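Local coordinates for erythrocyte membrane protein 1 (Plasmodium falciparum, PDB 2XU0) that probably binds host cell surface receptors, this piece being its N-terminal segment with the first Duffy-binding-like domain, a rosetting domain, at residues Leu15-Ser18 / Ala22-Val25. The protein carries 10 engineered substitutions. Numbering follows the deposited sequence.
Sequences LSES and ARNV
Glu-17 and Arg-23 show how the linker just after a short helix, 13-16, can be tied by polar side chains to the first turn of the next, 22-39. In their salt bridge, Arg-23 NH2 lies 2.8 Å from Glu-17 OE1 and the N-H points nearly straight at it (164°). The oxygen sits at the guanidinium edge, in its plane, yet the nitrogen reaches it from above the carboxylate plane, and the two flat groups stand 73° apart. Glu-17 arrives extended through chi2, whereas Arg-23 bends at chi3 (63°) to cross it. A water completes the link, donating to Glu-17 OE1 and accepting from Arg-23 NE, both at 3.0 Å.

The second tie joins side chain to backbone: Asn-24 ND2 gives a hydrogen bond of 2.9 Å to Ser-18 O, the acceptor lying in the amide plane and the donor above the carbonyl plane.

Further partners fix these buried groups. Ser-21 OG, just before helix 22-39, bonds to Glu-17 OE2 and Asn-24 N. Arg-23 NH2 with Phe-279 O, Asn-24 OD1 with Lys-281 N, and Lys-281 NZ with Leu-15 O and Glu-17 O join this short helix-to-helix connection to strand 279-281 of the Duffy-binding-like domain.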
# COMPACT_ATOMS: atom_id res chain seq x y z
N LEU A 15 -4.50 -7.98 -16.54
CA LEU A 15 -5.33 -7.46 -17.62
C LEU A 15 -6.78 -7.29 -17.23
O LEU A 15 -7.47 -6.44 -17.81
CB LEU A 15 -5.23 -8.41 -18.81
CG LEU A 15 -4.16 -8.22 -19.90
CD1 LEU A 15 -2.95 -7.42 -19.45
CD2 LEU A 15 -3.77 -9.55 -20.50
N SER A 16 -7.27 -8.15 -16.33
CA SER A 16 -8.66 -8.10 -15.92
C SER A 16 -8.97 -7.12 -14.79
O SER A 16 -10.15 -6.86 -14.54
CB SER A 16 -9.20 -9.51 -15.64
OG SER A 16 -8.65 -10.05 -14.45
N GLU A 17 -7.93 -6.53 -14.14
CA GLU A 17 -8.13 -5.55 -13.08
C GLU A 17 -9.05 -4.42 -13.59
O GLU A 17 -8.79 -3.85 -14.65
CB GLU A 17 -6.79 -4.95 -12.61
CG GLU A 17 -6.96 -3.85 -11.56
CD GLU A 17 -5.71 -3.19 -11.00
OE1 GLU A 17 -4.60 -3.77 -11.16
OE2 GLU A 17 -5.83 -2.11 -10.39
N SER A 18 -10.12 -4.11 -12.82
CA SER A 18 -11.10 -3.06 -13.16
C SER A 18 -10.48 -1.69 -13.43
O SER A 18 -9.65 -1.20 -12.66
CB SER A 18 -12.13 -2.92 -12.04
OG SER A 18 -13.10 -1.94 -12.38
N ALA A 22 -9.44 1.33 -7.18
CA ALA A 22 -8.95 2.56 -6.54
C ALA A 22 -7.61 2.94 -7.08
O ALA A 22 -7.40 4.11 -7.31
CB ALA A 22 -8.89 2.41 -5.01
N ARG A 23 -6.68 1.95 -7.28
CA ARG A 23 -5.37 2.24 -7.85
C ARG A 23 -5.49 2.95 -9.20
O ARG A 23 -4.82 3.95 -9.40
CB ARG A 23 -4.49 0.96 -7.97
CG ARG A 23 -3.04 1.31 -8.42
CD ARG A 23 -2.10 0.09 -8.52
NE ARG A 23 -2.54 -0.88 -9.53
CZ ARG A 23 -2.25 -0.80 -10.83
NH1 ARG A 23 -1.52 0.21 -11.29
NH2 ARG A 23 -2.71 -1.71 -11.67
N ASN A 24 -6.31 2.44 -10.12
CA ASN A 24 -6.50 3.05 -11.42
C ASN A 24 -7.12 4.43 -11.34
O ASN A 24 -6.63 5.36 -11.99
CB ASN A 24 -7.31 2.11 -12.38
CG ASN A 24 -6.45 1.04 -12.97
OD1 ASN A 24 -5.27 1.27 -13.22
ND2 ASN A 24 -7.00 -0.15 -13.18
N VAL A 25 -8.16 4.58 -10.51
CA VAL A 25 -8.82 5.90 -10.37
C VAL A 25 -7.85 6.92 -9.74
O VAL A 25 -7.77 8.04 -10.22
CB VAL A 25 -10.17 5.77 -9.61
CG1 VAL A 25 -10.71 7.12 -9.15
CG2 VAL A 25 -11.20 5.02 -10.47
O HOH W 1 -2.93 -3.75 -8.63